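Local atomic coordinates of DUF4442 domain-containing protein (Pseudomonas aeruginosa, PDB entry 1SH8), a protein that is of unknown function but probably acts as a thioesterase of the hotdog-fold type. Residues R77-R91 / E135-H149. Sequence-based numbering, arbitrary orientation.
Sequences RFYPIVKEMTLRFRR and EVVAESAALYQLRSH
A classic beta bulge marks the antiparallel pairing of strands 78-89 and 136-148: two residues, K83 and E84, stand opposite the single L143, K83 N donating to L143 O (2.8 Å) while E84 O accepts from L143 N. The extra residue shifts the register by one, yet side chains still pair by face on both sides of it. On one face, the phenol of Y79 lies alongside R147, whose CB sits over the ring, 4.0 Å from its centroid, in a CH-pi contact. R147 NE then donates to Y79 OH (3.1 Å), the oxygen lying in the guanidinium plane, and NH1 of R147 donates to Q145 OE1 (2.6 Å), so two bonds fix the guanidinium's rotation. I81 CD1 reaches R147 CD at 3.4 Å. In this hotdog fold the opposite face packs on helices: F78 CB meets L146 CD1 at 3.6 Å, and both side chains touch F69 of helix 64-72, while Y144 brings its ring against V82 CB and bonds through OH to E62 O of helix 54-62. At the far end R90 folds back at its second torsion (chi2 -50°), which carries its guanidinium toward E139, and NE and NH2 both grip E139 OE1, NE at 2.8 Å on the anti lone pair. Between these ends, residues 84-88 also pair with a strand of the second subunit, continuing the sheet across the dimer, where R88 NH1 forms a salt bridge with E84 of that subunit.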
loop_
_atom_site.group_PDB
_atom_site.type_symbol
_atom_site.label_atom_id
_atom_site.label_comp_id
_atom_site.label_asym_id
_atom_site.label_seq_id
_atom_site.Cartn_x
_atom_site.Cartn_y
_atom_site.Cartn_z
ATOM N N ARG A 77 -23.740 -6.950 8.257
ATOM C CA ARG A 77 -23.657 -6.935 9.717
ATOM C C ARG A 77 -22.273 -6.492 10.204
ATOM O O ARG A 77 -22.148 -5.801 11.219
ATOM C CB ARG A 77 -23.962 -8.328 10.270
ATOM C CG ARG A 77 -23.906 -8.397 11.784
ATOM C CD ARG A 77 -24.070 -9.818 12.298
ATOM N NE ARG A 77 -24.057 -9.861 13.762
ATOM C CZ ARG A 77 -23.907 -10.972 14.480
ATOM N NH1 ARG A 77 -23.754 -12.145 13.874
ATOM N NH2 ARG A 77 -23.906 -10.910 15.807
ATOM N N PHE A 78 -21.242 -6.896 9.466
ATOM C CA PHE A 78 -19.855 -6.575 9.802
ATOM C C PHE A 78 -19.163 -5.834 8.668
ATOM O O PHE A 78 -19.672 -5.749 7.554
ATOM C CB PHE A 78 -19.051 -7.861 10.047
ATOM C CG PHE A 78 -19.615 -8.750 11.113
ATOM C CD1 PHE A 78 -19.591 -8.360 12.450
ATOM C CD2 PHE A 78 -20.155 -9.988 10.782
ATOM C CE1 PHE A 78 -20.096 -9.191 13.440
ATOM C CE2 PHE A 78 -20.667 -10.831 11.769
ATOM C CZ PHE A 78 -20.636 -10.432 13.099
ATOM N N TYR A 79 -17.984 -5.304 8.969
ATOM C CA TYR A 79 -17.162 -4.643 7.968
ATOM C C TYR A 79 -15.731 -4.898 8.404
ATOM O O TYR A 79 -15.453 -5.054 9.597
ATOM C CB TYR A 79 -17.456 -3.141 7.882
ATOM C CG TYR A 79 -17.073 -2.339 9.098
ATOM C CD1 TYR A 79 -15.822 -1.732 9.195
ATOM C CD2 TYR A 79 -17.978 -2.160 10.141
ATOM C CE1 TYR A 79 -15.486 -0.955 10.305
ATOM C CE2 TYR A 79 -17.655 -1.394 11.249
ATOM C CZ TYR A 79 -16.410 -0.792 11.327
ATOM O OH TYR A 79 -16.107 -0.018 12.427
ATOM N N PRO A 80 -14.810 -4.998 7.437
ATOM C CA PRO A 80 -13.410 -5.243 7.782
ATOM C C PRO A 80 -12.574 -3.970 7.713
ATOM O O PRO A 80 -12.926 -3.020 7.018
ATOM C CB PRO A 80 -12.985 -6.243 6.721
ATOM C CG PRO A 80 -13.683 -5.696 5.484
ATOM C CD PRO A 80 -15.061 -5.278 6.007
ATOM N N ILE A 81 -11.477 -3.951 8.458
ATOM C CA ILE A 81 -10.542 -2.837 8.404
ATOM C C ILE A 81 -9.161 -3.452 8.549
ATOM O O ILE A 81 -8.995 -4.473 9.223
ATOM C CB ILE A 81 -10.725 -1.801 9.542
ATOM C CG1 ILE A 81 -10.642 -2.487 10.901
ATOM C CG2 ILE A 81 -12.026 -1.054 9.368
ATOM C CD1 ILE A 81 -10.607 -1.511 12.056
ATOM N N VAL A 82 -8.175 -2.859 7.896
ATOM C CA VAL A 82 -6.821 -3.362 8.021
ATOM C C VAL A 82 -6.165 -2.516 9.116
ATOM O O VAL A 82 -6.290 -1.290 9.114
ATOM C CB VAL A 82 -6.053 -3.268 6.669
ATOM C CG1 VAL A 82 -6.062 -1.842 6.139
ATOM C CG2 VAL A 82 -4.631 -3.782 6.850
ATOM N N LYS A 83 -5.503 -3.173 10.068
ATOM C CA LYS A 83 -4.859 -2.471 11.180
ATOM C C LYS A 83 -3.392 -2.159 10.908
ATOM O O LYS A 83 -2.920 -1.057 11.179
ATOM C CB LYS A 83 -4.965 -3.298 12.464
ATOM C CG LYS A 83 -6.388 -3.610 12.910
ATOM C CD LYS A 83 -7.244 -2.356 13.003
ATOM C CE LYS A 83 -6.679 -1.354 14.001
ATOM N NZ LYS A 83 -7.517 -0.119 14.074
ATOM N N GLU A 84 -2.663 -3.156 10.418
ATOM C CA GLU A 84 -1.258 -2.972 10.077
ATOM C C GLU A 84 -0.836 -4.019 9.075
ATOM O O GLU A 84 -1.439 -5.088 8.986
ATOM C CB GLU A 84 -0.356 -2.991 11.317
ATOM C CG GLU A 84 -0.748 -3.936 12.416
ATOM C CD GLU A 84 0.050 -3.682 13.695
ATOM O OE1 GLU A 84 -0.094 -2.593 14.300
ATOM O OE2 GLU A 84 0.827 -4.570 14.093
ATOM N N MET A 85 0.191 -3.699 8.302
ATOM C CA MET A 85 0.641 -4.609 7.267
ATOM C C MET A 85 2.083 -4.343 6.881
ATOM O O MET A 85 2.517 -3.191 6.799
ATOM C CB MET A 85 -0.265 -4.460 6.039
ATOM C CG MET A 85 0.058 -5.377 4.863
ATOM S SD MET A 85 -1.212 -5.296 3.544
ATOM C CE MET A 85 -2.632 -5.462 4.413
ATOM N N THR A 86 2.813 -5.429 6.663
ATOM C CA THR A 86 4.200 -5.376 6.243
ATOM C C THR A 86 4.250 -6.022 4.867
ATOM O O THR A 86 3.660 -7.085 4.661
ATOM C CB THR A 86 5.105 -6.172 7.203
ATOM O OG1 THR A 86 5.121 -5.527 8.482
ATOM C CG2 THR A 86 6.532 -6.259 6.654
ATOM N N LEU A 87 4.931 -5.368 3.928
ATOM C CA LEU A 87 5.075 -5.885 2.565
ATOM C C LEU A 87 6.568 -5.963 2.259
ATOM O O LEU A 87 7.259 -4.949 2.293
ATOM C CB LEU A 87 4.386 -4.957 1.557
ATOM C CG LEU A 87 4.446 -5.378 0.081
ATOM C CD1 LEU A 87 3.788 -6.746 -0.108
ATOM C CD2 LEU A 87 3.750 -4.331 -0.782
ATOM N N ARG A 88 7.063 -7.166 1.981
ATOM C CA ARG A 88 8.481 -7.364 1.692
ATOM C C ARG A 88 8.671 -7.623 0.201
ATOM O O ARG A 88 8.053 -8.520 -0.368
ATOM C CB ARG A 88 9.020 -8.547 2.507
ATOM C CG ARG A 88 8.713 -8.470 4.005
ATOM C CD ARG A 88 9.241 -9.696 4.750
ATOM N NE ARG A 88 8.535 -9.923 6.014
ATOM C CZ ARG A 88 8.767 -9.266 7.148
ATOM N NH1 ARG A 88 9.701 -8.327 7.209
ATOM N NH2 ARG A 88 8.046 -9.544 8.229
ATOM N N PHE A 89 9.530 -6.831 -0.429
ATOM C CA PHE A 89 9.782 -6.954 -1.859
ATOM C C PHE A 89 10.959 -7.892 -2.105
ATOM O O PHE A 89 12.065 -7.657 -1.609
ATOM C CB PHE A 89 10.049 -5.560 -2.433
ATOM C CG PHE A 89 8.937 -4.577 -2.157
ATOM C CD1 PHE A 89 7.764 -4.599 -2.913
ATOM C CD2 PHE A 89 9.044 -3.654 -1.115
ATOM C CE1 PHE A 89 6.712 -3.715 -2.633
ATOM C CE2 PHE A 89 7.997 -2.765 -0.825
ATOM C CZ PHE A 89 6.829 -2.798 -1.589
ATOM N N ARG A 90 10.711 -8.953 -2.871
ATOM C CA ARG A 90 11.731 -9.957 -3.153
ATOM C C ARG A 90 12.433 -9.802 -4.496
ATOM O O ARG A 90 13.650 -9.982 -4.590
ATOM C CB ARG A 90 11.118 -11.353 -3.068
ATOM C CG ARG A 90 10.400 -11.637 -1.757
ATOM C CD ARG A 90 11.253 -11.283 -0.539
ATOM N NE ARG A 90 10.723 -11.926 0.659
ATOM C CZ ARG A 90 11.136 -11.677 1.896
ATOM N NH1 ARG A 90 12.092 -10.782 2.120
ATOM N NH2 ARG A 90 10.608 -12.349 2.909
ATOM N N ARG A 91 11.668 -9.494 -5.538
ATOM C CA ARG A 91 12.243 -9.313 -6.869
ATOM C C ARG A 91 11.311 -8.515 -7.774
ATOM O O ARG A 91 10.104 -8.463 -7.541
ATOM C CB ARG A 91 12.557 -10.675 -7.495
ATOM C CG ARG A 91 11.440 -11.689 -7.400
ATOM C CD ARG A 91 11.987 -13.102 -7.536
ATOM N NE ARG A 91 12.401 -13.407 -8.901
ATOM C CZ ARG A 91 13.257 -14.373 -9.223
ATOM N NH1 ARG A 91 13.799 -15.125 -8.272
ATOM N NH2 ARG A 91 13.565 -14.591 -10.496
ATOM N N GLU A 135 7.254 -17.449 -9.503
ATOM C CA GLU A 135 8.300 -16.850 -8.669
ATOM C C GLU A 135 7.647 -15.914 -7.652
ATOM O O GLU A 135 6.729 -15.165 -7.985
ATOM C CB GLU A 135 9.298 -16.029 -9.500
ATOM C CG GLU A 135 10.250 -16.828 -10.367
ATOM C CD GLU A 135 11.081 -17.827 -9.576
ATOM O OE1 GLU A 135 11.700 -17.448 -8.558
ATOM O OE2 GLU A 135 11.117 -19.004 -9.984
ATOM N N VAL A 136 8.127 -15.958 -6.416
ATOM C CA VAL A 136 7.600 -15.102 -5.360
ATOM C C VAL A 136 8.230 -13.718 -5.496
ATOM O O VAL A 136 9.426 -13.545 -5.263
ATOM C CB VAL A 136 7.913 -15.702 -3.977
ATOM C CG1 VAL A 136 7.450 -14.762 -2.873
ATOM C CG2 VAL A 136 7.220 -17.051 -3.846
ATOM N N VAL A 137 7.424 -12.731 -5.878
ATOM C CA VAL A 137 7.941 -11.384 -6.068
ATOM C C VAL A 137 7.840 -10.505 -4.825
ATOM O O VAL A 137 8.580 -9.530 -4.685
ATOM C CB VAL A 137 7.227 -10.681 -7.251
ATOM C CG1 VAL A 137 7.419 -11.494 -8.531
ATOM C CG2 VAL A 137 5.739 -10.497 -6.941
ATOM N N ALA A 138 6.922 -10.853 -3.930
ATOM C CA ALA A 138 6.720 -10.100 -2.695
ATOM C C ALA A 138 5.968 -10.978 -1.705
ATOM O O ALA A 138 5.265 -11.906 -2.099
ATOM C CB ALA A 138 5.927 -8.829 -2.975
ATOM N N GLU A 139 6.126 -10.680 -0.422
ATOM C CA GLU A 139 5.458 -11.429 0.631
ATOM C C GLU A 139 4.919 -10.443 1.656
ATOM O O GLU A 139 5.612 -9.502 2.044
ATOM C CB GLU A 139 6.443 -12.410 1.276
ATOM C CG GLU A 139 6.923 -13.477 0.303
ATOM C CD GLU A 139 7.873 -14.476 0.932
ATOM O OE1 GLU A 139 9.047 -14.120 1.174
ATOM O OE2 GLU A 139 7.440 -15.623 1.186
ATOM N N SER A 140 3.682 -10.659 2.093
ATOM C CA SER A 140 3.051 -9.762 3.056
ATOM C C SER A 140 2.548 -10.453 4.319
ATOM O O SER A 140 2.314 -11.662 4.340
ATOM C CB SER A 140 1.867 -9.040 2.399
ATOM O OG SER A 140 0.846 -9.963 2.044
ATOM N N ALA A 141 2.384 -9.659 5.368
ATOM C CA ALA A 141 1.856 -10.123 6.648
ATOM C C ALA A 141 0.940 -8.982 7.079
ATOM O O ALA A 141 1.381 -7.833 7.170
ATOM C CB ALA A 141 2.986 -10.326 7.661
ATOM N N ALA A 142 -0.330 -9.284 7.330
ATOM C CA ALA A 142 -1.275 -8.236 7.703
ATOM C C ALA A 142 -2.257 -8.626 8.796
ATOM O O ALA A 142 -2.629 -9.795 8.926
ATOM C CB ALA A 142 -2.045 -7.798 6.476
ATOM N N LEU A 143 -2.680 -7.627 9.566
ATOM C CA LEU A 143 -3.639 -7.820 10.647
ATOM C C LEU A 143 -4.906 -7.057 10.299
ATOM O O LEU A 143 -4.864 -5.852 10.041
ATOM C CB LEU A 143 -3.084 -7.288 11.973
ATOM C CG LEU A 143 -3.988 -7.416 13.206
ATOM C CD1 LEU A 143 -4.242 -8.888 13.532
ATOM C CD2 LEU A 143 -3.335 -6.722 14.387
ATOM N N TYR A 144 -6.025 -7.772 10.289
ATOM C CA TYR A 144 -7.329 -7.198 9.984
ATOM C C TYR A 144 -8.230 -7.351 11.188
ATOM O O TYR A 144 -7.992 -8.178 12.068
ATOM C CB TYR A 144 -7.990 -7.937 8.818
ATOM C CG TYR A 144 -7.239 -7.841 7.522
ATOM C CD1 TYR A 144 -7.481 -6.792 6.630
ATOM C CD2 TYR A 144 -6.259 -8.782 7.194
ATOM C CE1 TYR A 144 -6.759 -6.683 5.435
ATOM C CE2 TYR A 144 -5.532 -8.681 6.005
ATOM C CZ TYR A 144 -5.790 -7.628 5.135
ATOM O OH TYR A 144 -5.060 -7.511 3.976
ATOM N N GLN A 145 -9.288 -6.559 11.203
ATOM C CA GLN A 145 -10.258 -6.633 12.269
ATOM C C GLN A 145 -11.628 -6.743 11.609
ATOM O O GLN A 145 -11.915 -6.022 10.651
ATOM C CB GLN A 145 -10.189 -5.364 13.114
ATOM C CG GLN A 145 -10.361 -5.587 14.595
ATOM C CD GLN A 145 -10.223 -4.300 15.374
ATOM O OE1 GLN A 145 -11.061 -3.411 15.269
ATOM N NE2 GLN A 145 -9.153 -4.189 16.150
ATOM N N LEU A 146 -12.444 -7.678 12.087
ATOM C CA LEU A 146 -13.812 -7.840 11.594
ATOM C C LEU A 146 -14.607 -7.092 12.666
ATOM O O LEU A 146 -14.535 -7.438 13.847
ATOM C CB LEU A 146 -14.221 -9.319 11.571
ATOM C CG LEU A 146 -15.634 -9.625 11.066
ATOM C CD1 LEU A 146 -15.753 -9.241 9.591
ATOM C CD2 LEU A 146 -15.939 -11.106 11.257
ATOM N N ARG A 147 -15.347 -6.063 12.269
ATOM C CA ARG A 147 -16.092 -5.274 13.242
ATOM C C ARG A 147 -17.573 -5.200 12.946
ATOM O O ARG A 147 -17.985 -5.205 11.792
ATOM C CB ARG A 147 -15.539 -3.846 13.289
ATOM C CG ARG A 147 -14.051 -3.755 13.607
ATOM C CD ARG A 147 -13.577 -2.313 13.562
ATOM N NE ARG A 147 -14.284 -1.464 14.519
ATOM C CZ ARG A 147 -14.055 -1.446 15.831
ATOM N NH1 ARG A 147 -13.129 -2.232 16.365
ATOM N NH2 ARG A 147 -14.755 -0.635 16.613
ATOM N N SER A 148 -18.377 -5.129 13.998
ATOM C CA SER A 148 -19.810 -5.002 13.805
ATOM C C SER A 148 -20.104 -3.509 13.767
ATOM O O SER A 148 -19.361 -2.702 14.331
ATOM C CB SER A 148 -20.578 -5.665 14.953
ATOM O OG SER A 148 -20.266 -5.061 16.193
ATOM N N HIS A 149 -21.168 -3.130 13.075
ATOM C CA HIS A 149 -21.535 -1.727 13.004
ATOM C C HIS A 149 -22.125 -1.319 14.349
ATOM O O HIS A 149 -22.913 -2.056 14.939
ATOM C CB HIS A 149 -22.563 -1.508 11.891
ATOM C CG HIS A 149 -21.992 -1.631 10.513
ATOM N ND1 HIS A 149 -21.234 -0.637 9.931
ATOM C CD2 HIS A 149 -22.064 -2.631 9.603
ATOM C CE1 HIS A 149 -20.865 -1.020 8.721
ATOM N NE2 HIS A 149 -21.356 -2.227 8.498
HETATM O O HOH W 1 -23.902 -4.985 12.905
HETATM O O HOH W 2 -20.614 -3.587 6.154
HETATM O O HOH W 3 -17.870 -0.131 14.738
HETATM O O HOH W 4 -10.088 -0.572 15.137
HETATM O O HOH W 5 6.224 -10.922 4.755
#